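Side-chain contacts in 1-pyrroline-5-carboxylate dehydrogenase (Thermus thermophilus, PDB 1UZB), which probably catalyses the NAD(P)-dependent oxidation of the proline-breakdown intermediate 1-pyrroline-5-carboxylate, through its open-chain semialdehyde, to glutamate: residues E458-E463 against L469-K474; R28-E33 against G216-E221. All coordinates share one frame; numbering follows the deposited sequence.

Along the chain, both segments of interaction 2 come before those of interaction 1. Their centres lie 40 Å apart, on opposite sides of the chain's centre, and their nearest atoms are about 21 Å from each other. They share no helix, strand or sheet. Interaction 1 sits at the last strand, within this chain, of a seven-stranded mixed sheet, between helix 454-463 and strand 468-471, where other subunits come close. Interaction 2 ties helix 17-32, near the N-terminus, to helix 213-226, and no other chain touches its segments. The first contact therefore belongs to the oligomer interface. The second holds together parts far apart in sequence.

Interaction 1 of 2, residues E458-E463 against L469-K474; sequences EWARRE and LYFNRK
Residues A460 and R461 meet L469 and F471 in a small, buried, largely apolar contact between helix 454-463 and strand 468-471, the last strand, within this chain, of a seven-stranded sheet. The helix and strand segments run almost exactly antiparallel, at 176°, with their axes 9.7 Å apart. F471 is the larger of the two strand side chains. Its ring lies against the helix, with CE1 3.9 Å from A460 CB, while the backbone N of R461 comes in at the ring edge. CG of F471 lies anti to its carbonyl carbon, which sends the ring toward the helix. L469 touches the helix through one methyl. L469 CD2 is 3.3 Å from the carbonyl O of A460 and also lies near R461 CA.

R461 lies across F471 at about a right angle. Its guanidinium plane is turned 83° from the ring, and NH2 approaches F471 CE2 obliquely at 3.7 Å. The aliphatic chain is extended to CD and then bends at chi3 (-59°). This bend brings R461 NE back to E458 OE2, at 2.9 Å, in a salt bridge within the helix. The carboxylate is met on its syn side, slightly out of plane. R461 NH1 also pairs with E168 of the second subunit. With an alanine here, E458 OE2 and E168 of the second subunit would probably lose this cationic mate, and F471 CE2 the guanidinium beside it.

Strand 468-471 also pairs in parallel with a strand of the second subunit, so the sheet runs on across the interface. Within the chain, strand 446-450, helix 454-463 and strand 468-471 form a beta-alpha-beta crossover, as expected of the aldehyde dehydrogenase fold.

Interaction 2 of 2, residues R28-E33 against G216-E221; sequences RRVREE and GAKVFE
The backbones stay well apart: the nearest CA atoms, those of V30 and K218, are 11.4 Å from each other, and long side chains bridge the gap between the end of helix 17-32 and helix 213-226. K218 does most of the reaching. Its CG is anti to the carbonyl carbon (chi1 -68°), and the extended chain carries NZ to the side of the other segment. E33, near the C-terminal end of helix 17-32, is also extended. The two side chains run alongside each other with opposite headings.

K218 NZ gives a hydrogen bond to E33 OE1 at 3.0 Å, within a salt bridge. K218 NZ approaches E33 OE1 almost end-on to the C-O bond. A water joins the same two groups. It donates to E33 OE1 at 2.6 Å and accepts from K218 NZ at 2.7 Å, closing a small ring of bonds beside the direct one. One methyl of V30 is also near, and V30 CG2 lies 4.0 Å from K218 NZ.

Both charged groups have further partners in the chain. K218 NZ also bonds to T119 OG1 of helix 113-124, and E33 OE2 forms a salt bridge with R36. R36 in turn holds E221, one turn after K218 on the same helix.

The ammonium of K218 is thus gripped by a carboxylate, a hydroxyl and a water. Since K218 is buried, its charge is probably balanced in good part by E33, with a long, weak pairing to E115 besides, and R36 is likely to ease the closeness of the like-charged E33 and E221.

Interaction 1 of 2, residues E458-E463 against L469-K474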
ATOM      1  N   GLU A 458      19.841  25.502  -0.590  1.00  7.29           N
ATOM      2  CA  GLU A 458      19.610  24.442  -1.561  1.00  7.59           C
ATOM      3  C   GLU A 458      20.874  24.127  -2.357  1.00  8.10           C
ATOM      4  O   GLU A 458      21.079  22.997  -2.791  1.00  7.82           O
ATOM      5  CB  GLU A 458      18.436  24.809  -2.474  1.00  9.77           C
ATOM      6  CG  GLU A 458      17.125  25.021  -1.705  1.00  9.52           C
ATOM      7  CD  GLU A 458      16.694  23.812  -0.879  1.00  9.04           C
ATOM      8  OE1 GLU A 458      15.734  23.946  -0.086  1.00  8.98           O
ATOM      9  OE2 GLU A 458      17.301  22.730  -1.019  1.00 12.93           O
ATOM     10  N   TRP A 459      21.726  25.131  -2.537  1.00  7.96           N
ATOM     11  CA  TRP A 459      22.995  24.950  -3.235  1.00  8.10           C
ATOM     12  C   TRP A 459      23.846  24.003  -2.372  1.00  7.63           C
ATOM     13  O   TRP A 459      24.431  23.042  -2.866  1.00  7.16           O
ATOM     14  CB  TRP A 459      23.669  26.318  -3.385  1.00 10.73           C
ATOM     15  CG  TRP A 459      24.966  26.350  -4.132  1.00 15.26           C
ATOM     16  CD1 TRP A 459      25.613  25.306  -4.719  1.00 16.31           C
ATOM     17  CD2 TRP A 459      25.776  27.509  -4.363  1.00 17.00           C
ATOM     18  NE1 TRP A 459      26.781  25.740  -5.305  1.00 19.30           N
ATOM     19  CE2 TRP A 459      26.904  27.089  -5.101  1.00 18.45           C
ATOM     20  CE3 TRP A 459      25.657  28.862  -4.018  1.00 19.24           C
ATOM     21  CZ2 TRP A 459      27.911  27.977  -5.503  1.00 20.00           C
ATOM     22  CZ3 TRP A 459      26.658  29.746  -4.417  1.00 19.28           C
ATOM     23  CH2 TRP A 459      27.769  29.297  -5.152  1.00 20.51           C
ATOM     24  N   ALA A 460      23.898  24.280  -1.075  1.00  5.94           N
ATOM     25  CA  ALA A 460      24.653  23.445  -0.147  1.00  6.10           C
ATOM     26  C   ALA A 460      24.085  22.024  -0.077  1.00  6.17           C
ATOM     27  O   ALA A 460      24.832  21.061   0.074  1.00  6.10           O
ATOM     28  CB  ALA A 460      24.641  24.073   1.233  1.00  5.71           C
ATOM     29  N   ARG A 461      22.763  21.894  -0.174  1.00  5.39           N
ATOM     30  CA  ARG A 461      22.130  20.581  -0.132  1.00  5.14           C
ATOM     31  C   ARG A 461      22.683  19.712  -1.254  1.00  5.76           C
ATOM     32  O   ARG A 461      22.837  18.502  -1.098  1.00  6.67           O
ATOM     33  CB  ARG A 461      20.609  20.720  -0.280  1.00  4.84           C
ATOM     34  CG  ARG A 461      19.839  19.396  -0.260  1.00  5.94           C
ATOM     35  CD  ARG A 461      18.335  19.635  -0.391  1.00  6.52           C
ATOM     36  NE  ARG A 461      17.850  20.480   0.696  1.00  6.44           N
ATOM     37  CZ  ARG A 461      17.404  20.025   1.863  1.00  5.45           C
ATOM     38  NH1 ARG A 461      17.355  18.719   2.103  1.00  5.74           N
ATOM     39  NH2 ARG A 461      17.052  20.880   2.811  1.00  5.86           N
ATOM     40  N   ARG A 462      22.992  20.346  -2.381  1.00  7.15           N
ATOM     41  CA  ARG A 462      23.510  19.634  -3.541  1.00  8.43           C
ATOM     42  C   ARG A 462      25.034  19.554  -3.623  1.00  9.69           C
ATOM     43  O   ARG A 462      25.568  18.581  -4.159  1.00 11.73           O
ATOM     44  CB  ARG A 462      23.005  20.288  -4.834  1.00 11.51           C
ATOM     45  CG  ARG A 462      21.496  20.456  -4.938  1.00 15.19           C
ATOM     46  CD  ARG A 462      21.089  20.899  -6.341  1.00 20.04           C
ATOM     47  NE  ARG A 462      21.729  22.150  -6.746  1.00 24.26           N
ATOM     48  CZ  ARG A 462      21.376  23.354  -6.305  1.00 25.90           C
ATOM     49  NH1 ARG A 462      20.380  23.482  -5.439  1.00 27.47           N
ATOM     50  NH2 ARG A 462      22.021  24.433  -6.731  1.00 27.89           N
ATOM     51  N   GLU A 463      25.731  20.551  -3.079  1.00  8.34           N
ATOM     52  CA  GLU A 463      27.189  20.593  -3.202  1.00  9.39           C
ATOM     53  C   GLU A 463      28.098  20.579  -1.972  1.00  7.80           C
ATOM     54  O   GLU A 463      29.310  20.447  -2.127  1.00  8.48           O
ATOM     55  CB  GLU A 463      27.569  21.787  -4.081  1.00 11.90           C
ATOM     56  CG  GLU A 463      27.015  21.711  -5.499  1.00 16.62           C
ATOM     57  CD  GLU A 463      27.570  20.535  -6.280  1.00 19.88           C
ATOM     58  OE1 GLU A 463      28.807  20.457  -6.429  1.00 22.73           O
ATOM     59  OE2 GLU A 463      26.773  19.690  -6.746  1.00 22.06           O
ATOM     60  N   LEU A 469      24.403  16.899   6.838  1.00  4.08           N
ATOM     61  CA  LEU A 469      24.380  18.348   6.689  1.00  4.39           C
ATOM     62  C   LEU A 469      23.207  18.954   7.453  1.00  4.25           C
ATOM     63  O   LEU A 469      22.101  18.419   7.419  1.00  4.64           O
ATOM     64  CB  LEU A 469      24.278  18.674   5.199  1.00  4.85           C
ATOM     65  CG  LEU A 469      24.286  20.123   4.708  1.00  4.24           C
ATOM     66  CD1 LEU A 469      25.570  20.828   5.122  1.00  4.87           C
ATOM     67  CD2 LEU A 469      24.145  20.121   3.190  1.00  6.13           C
ATOM     68  N   TYR A 470      23.451  20.071   8.129  1.00  4.12           N
ATOM     69  CA  TYR A 470      22.420  20.724   8.927  1.00  4.06           C
ATOM     70  C   TYR A 470      22.327  22.213   8.628  1.00  3.21           C
ATOM     71  O   TYR A 470      23.355  22.902   8.541  1.00  4.54           O
ATOM     72  CB  TYR A 470      22.712  20.540  10.416  1.00  4.41           C
ATOM     73  CG  TYR A 470      22.917  19.101  10.828  1.00  4.76           C
ATOM     74  CD1 TYR A 470      24.156  18.475  10.674  1.00  4.82           C
ATOM     75  CD2 TYR A 470      21.867  18.361  11.366  1.00  5.01           C
ATOM     76  CE1 TYR A 470      24.342  17.137  11.050  1.00  5.39           C
ATOM     77  CE2 TYR A 470      22.038  17.039  11.743  1.00  5.44           C
ATOM     78  CZ  TYR A 470      23.274  16.430  11.585  1.00  5.91           C
ATOM     79  OH  TYR A 470      23.439  15.118  11.971  1.00  7.16           O
ATOM     80  N   PHE A 471      21.100  22.714   8.486  1.00  4.09           N
ATOM     81  CA  PHE A 471      20.882  24.127   8.207  1.00  3.45           C
ATOM     82  C   PHE A 471      20.232  24.853   9.381  1.00  3.89           C
ATOM     83  O   PHE A 471      19.181  24.441   9.884  1.00  4.73           O
ATOM     84  CB  PHE A 471      20.000  24.322   6.968  1.00  4.84           C
ATOM     85  CG  PHE A 471      20.558  23.727   5.712  1.00  4.35           C
ATOM     86  CD1 PHE A 471      21.933  23.632   5.508  1.00  4.60           C
ATOM     87  CD2 PHE A 471      19.701  23.294   4.706  1.00  5.02           C
ATOM     88  CE1 PHE A 471      22.442  23.116   4.318  1.00  3.99           C
ATOM     89  CE2 PHE A 471      20.196  22.779   3.514  1.00  3.51           C
ATOM     90  CZ  PHE A 471      21.573  22.689   3.318  1.00  4.17           C
ATOM     91  N   ASN A 472      20.869  25.943   9.797  1.00  4.44           N
ATOM     92  CA  ASN A 472      20.390  26.783  10.886  1.00  3.55           C
ATOM     93  C   ASN A 472      20.186  26.081  12.221  1.00  4.66           C
ATOM     94  O   ASN A 472      19.240  26.363  12.956  1.00  5.50           O
ATOM     95  CB  ASN A 472      19.131  27.530  10.433  1.00  4.70           C
ATOM     96  CG  ASN A 472      19.432  28.501   9.307  1.00  6.12           C
ATOM     97  OD1 ASN A 472      20.446  29.205   9.350  1.00  5.70           O
ATOM     98  ND2 ASN A 472      18.573  28.542   8.296  1.00  6.28           N
ATOM     99  N   ARG A 473      21.116  25.181  12.525  1.00  4.89           N
ATOM    100  CA  ARG A 473      21.127  24.434  13.773  1.00  4.20           C
ATOM    101  C   ARG A 473      22.492  23.770  13.960  1.00  4.51           C
ATOM    102  O   ARG A 473      23.309  23.741  13.040  1.00  5.07           O
ATOM    103  CB  ARG A 473      20.029  23.368  13.796  1.00  4.15           C
ATOM    104  CG  ARG A 473      20.047  22.414  12.621  1.00  4.89           C
ATOM    105  CD  ARG A 473      19.506  21.053  13.022  1.00  5.34           C
ATOM    106  NE  ARG A 473      20.502  20.317  13.795  1.00  4.84           N
ATOM    107  CZ  ARG A 473      20.285  19.159  14.411  1.00  5.21           C
ATOM    108  NH1 ARG A 473      19.090  18.584  14.362  1.00  5.54           N
ATOM    109  NH2 ARG A 473      21.278  18.563  15.059  1.00  5.76           N
ATOM    110  N   LYS A 474      22.727  23.237  15.157  1.00  4.26           N
ATOM    111  CA  LYS A 474      23.990  22.577  15.487  1.00  4.30           C
ATOM    112  C   LYS A 474      24.245  21.399  14.548  1.00  4.36           C
ATOM    113  O   LYS A 474      23.304  20.810  14.006  1.00  4.51           O
ATOM    114  CB  LYS A 474      23.957  22.083  16.936  1.00  5.31           C
ATOM    115  CG  LYS A 474      22.924  20.995  17.169  1.00  6.19           C
ATOM    116  CD  LYS A 474      22.877  20.525  18.612  1.00  9.78           C
ATOM    117  CE  LYS A 474      21.949  19.321  18.743  1.00 11.50           C
ATOM    118  NZ  LYS A 474      21.938  18.730  20.112  1.00 17.28           N
TER

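Interaction 2 of 2, residues R28-E33 against G216-E221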
ATOM      1  N   ARG A  28      26.363   9.860  43.242  1.00  7.13           N
ATOM      2  CA  ARG A  28      26.900   9.454  44.530  1.00  8.46           C
ATOM      3  C   ARG A  28      27.132   7.944  44.592  1.00  7.76           C
ATOM      4  O   ARG A  28      28.186   7.495  45.045  1.00 10.19           O
ATOM      5  CB  ARG A  28      25.968   9.920  45.653  1.00  8.72           C
ATOM      6  CG  ARG A  28      26.082  11.411  45.922  1.00  7.94           C
ATOM      7  CD  ARG A  28      24.946  11.951  46.771  1.00  8.31           C
ATOM      8  NE  ARG A  28      25.195  13.346  47.108  1.00  8.86           N
ATOM      9  CZ  ARG A  28      24.253  14.258  47.313  1.00  9.39           C
ATOM     10  NH1 ARG A  28      22.970  13.934  47.219  1.00  9.62           N
ATOM     11  NH2 ARG A  28      24.600  15.503  47.601  1.00  9.69           N
ATOM     12  N   ARG A  29      26.166   7.158  44.126  1.00  9.03           N
ATOM     13  CA  ARG A  29      26.327   5.708  44.152  1.00  9.64           C
ATOM     14  C   ARG A  29      27.466   5.236  43.251  1.00  8.84           C
ATOM     15  O   ARG A  29      28.220   4.339  43.624  1.00 10.88           O
ATOM     16  CB  ARG A  29      25.021   5.015  43.763  1.00 11.30           C
ATOM     17  CG  ARG A  29      23.920   5.225  44.784  1.00 13.42           C
ATOM     18  CD  ARG A  29      22.805   4.219  44.609  1.00 17.12           C
ATOM     19  NE  ARG A  29      21.731   4.434  45.571  1.00 19.29           N
ATOM     20  CZ  ARG A  29      20.705   3.609  45.737  1.00 21.09           C
ATOM     21  NH1 ARG A  29      20.614   2.508  45.006  1.00 21.99           N
ATOM     22  NH2 ARG A  29      19.764   3.888  46.630  1.00 21.85           N
ATOM     23  N   VAL A  30      27.596   5.831  42.069  1.00  9.75           N
ATOM     24  CA  VAL A  30      28.677   5.451  41.167  1.00  9.92           C
ATOM     25  C   VAL A  30      30.024   5.784  41.811  1.00 10.25           C
ATOM     26  O   VAL A  30      30.947   4.972  41.788  1.00  9.98           O
ATOM     27  CB  VAL A  30      28.558   6.178  39.807  1.00  9.61           C
ATOM     28  CG1 VAL A  30      29.843   6.010  39.004  1.00 12.57           C
ATOM     29  CG2 VAL A  30      27.382   5.613  39.026  1.00 11.84           C
ATOM     30  N   ARG A  31      30.125   6.975  42.396  1.00  9.66           N
ATOM     31  CA  ARG A  31      31.357   7.405  43.049  1.00 11.55           C
ATOM     32  C   ARG A  31      31.706   6.485  44.216  1.00 11.24           C
ATOM     33  O   ARG A  31      32.873   6.156  44.434  1.00 12.36           O
ATOM     34  CB  ARG A  31      31.214   8.841  43.559  1.00 13.47           C
ATOM     35  CG  ARG A  31      32.439   9.372  44.292  1.00 17.49           C
ATOM     36  CD  ARG A  31      33.622   9.558  43.353  1.00 19.54           C
ATOM     37  NE  ARG A  31      34.819  10.008  44.062  1.00 21.53           N
ATOM     38  CZ  ARG A  31      35.523   9.252  44.897  1.00 21.81           C
ATOM     39  NH1 ARG A  31      35.157   7.999  45.132  1.00 21.12           N
ATOM     40  NH2 ARG A  31      36.597   9.746  45.500  1.00 23.65           N
ATOM     41  N   GLU A  32      30.689   6.072  44.961  1.00 10.82           N
ATOM     42  CA  GLU A  32      30.893   5.192  46.106  1.00 12.55           C
ATOM     43  C   GLU A  32      31.295   3.793  45.648  1.00 13.42           C
ATOM     44  O   GLU A  32      31.759   2.974  46.445  1.00 14.89           O
ATOM     45  CB  GLU A  32      29.615   5.143  46.946  1.00 13.96           C
ATOM     46  CG  GLU A  32      29.332   6.458  47.673  1.00 14.29           C
ATOM     47  CD  GLU A  32      27.907   6.574  48.191  1.00 14.83           C
ATOM     48  OE1 GLU A  32      27.603   7.588  48.856  1.00 17.05           O
ATOM     49  OE2 GLU A  32      27.090   5.666  47.930  1.00 16.26           O
ATOM     50  N   GLU A  33      31.132   3.545  44.352  1.00 13.07           N
ATOM     51  CA  GLU A  33      31.454   2.263  43.737  1.00 13.67           C
ATOM     52  C   GLU A  33      32.852   2.257  43.108  1.00 12.39           C
ATOM     53  O   GLU A  33      33.308   1.233  42.602  1.00 13.54           O
ATOM     54  CB  GLU A  33      30.396   1.942  42.674  1.00 15.61           C
ATOM     55  CG  GLU A  33      30.609   0.654  41.905  1.00 18.36           C
ATOM     56  CD  GLU A  33      29.539   0.440  40.853  1.00 19.94           C
ATOM     57  OE1 GLU A  33      29.387   1.312  39.971  1.00 19.28           O
ATOM     58  OE2 GLU A  33      28.847  -0.599  40.909  1.00 21.30           O
ATOM     59  N   GLY A 216      31.483   0.045  29.493  1.00  7.26           N
ATOM     60  CA  GLY A 216      31.248  -1.033  28.551  1.00  6.70           C
ATOM     61  C   GLY A 216      30.846  -2.286  29.315  1.00  5.45           C
ATOM     62  O   GLY A 216      29.981  -3.053  28.881  1.00  6.39           O
ATOM     63  N   ALA A 217      31.479  -2.496  30.464  1.00  6.27           N
ATOM     64  CA  ALA A 217      31.160  -3.647  31.295  1.00  6.27           C
ATOM     65  C   ALA A 217      29.721  -3.538  31.797  1.00  6.42           C
ATOM     66  O   ALA A 217      29.000  -4.530  31.842  1.00  5.78           O
ATOM     67  CB  ALA A 217      32.124  -3.733  32.471  1.00  7.36           C
ATOM     68  N   LYS A 218      29.302  -2.330  32.168  1.00  6.14           N
ATOM     69  CA  LYS A 218      27.941  -2.134  32.653  1.00  7.15           C
ATOM     70  C   LYS A 218      26.925  -2.407  31.551  1.00  6.90           C
ATOM     71  O   LYS A 218      25.825  -2.891  31.823  1.00  8.37           O
ATOM     72  CB  LYS A 218      27.764  -0.722  33.222  1.00  7.42           C
ATOM     73  CG  LYS A 218      28.549  -0.498  34.503  1.00  8.32           C
ATOM     74  CD  LYS A 218      28.188   0.822  35.165  1.00  9.69           C
ATOM     75  CE  LYS A 218      28.916   0.985  36.489  1.00 11.73           C
ATOM     76  NZ  LYS A 218      28.426   2.171  37.238  1.00 15.72           N
ATOM     77  N   VAL A 219      27.281  -2.104  30.306  1.00  6.54           N
ATOM     78  CA  VAL A 219      26.375  -2.391  29.203  1.00  7.11           C
ATOM     79  C   VAL A 219      26.263  -3.915  29.092  1.00  6.78           C
ATOM     80  O   VAL A 219      25.181  -4.446  28.845  1.00  6.64           O
ATOM     81  CB  VAL A 219      26.888  -1.780  27.875  1.00  6.89           C
ATOM     82  CG1 VAL A 219      26.078  -2.315  26.699  1.00  7.88           C
ATOM     83  CG2 VAL A 219      26.777  -0.255  27.938  1.00  7.68           C
ATOM     84  N   PHE A 220      27.369  -4.629  29.297  1.00  6.39           N
ATOM     85  CA  PHE A 220      27.307  -6.083  29.226  1.00  5.94           C
ATOM     86  C   PHE A 220      26.513  -6.694  30.371  1.00  6.64           C
ATOM     87  O   PHE A 220      25.943  -7.775  30.222  1.00  7.03           O
ATOM     88  CB  PHE A 220      28.701  -6.705  29.123  1.00  7.17           C
ATOM     89  CG  PHE A 220      29.099  -6.996  27.709  1.00  5.20           C
ATOM     90  CD1 PHE A 220      29.499  -5.968  26.862  1.00  6.77           C
ATOM     91  CD2 PHE A 220      28.964  -8.279  27.186  1.00  6.74           C
ATOM     92  CE1 PHE A 220      29.749  -6.207  25.516  1.00  6.36           C
ATOM     93  CE2 PHE A 220      29.211  -8.531  25.838  1.00  6.24           C
ATOM     94  CZ  PHE A 220      29.605  -7.492  25.000  1.00  6.37           C
ATOM     95  N   GLU A 221      26.458  -6.009  31.510  1.00  6.78           N
ATOM     96  CA  GLU A 221      25.654  -6.510  32.618  1.00  8.09           C
ATOM     97  C   GLU A 221      24.210  -6.522  32.119  1.00  7.00           C
ATOM     98  O   GLU A 221      23.442  -7.430  32.426  1.00  7.77           O
ATOM     99  CB  GLU A 221      25.753  -5.594  33.838  1.00  9.31           C
ATOM    100  CG  GLU A 221      27.041  -5.711  34.629  1.00 10.63           C
ATOM    101  CD  GLU A 221      27.018  -4.850  35.875  1.00 12.45           C
ATOM    102  OE1 GLU A 221      26.831  -3.625  35.742  1.00 14.45           O
ATOM    103  OE2 GLU A 221      27.182  -5.395  36.985  1.00 16.21           O
TER
HETATM  104  O   HOH W   1      26.937   1.213  39.265  1.00 44.99           O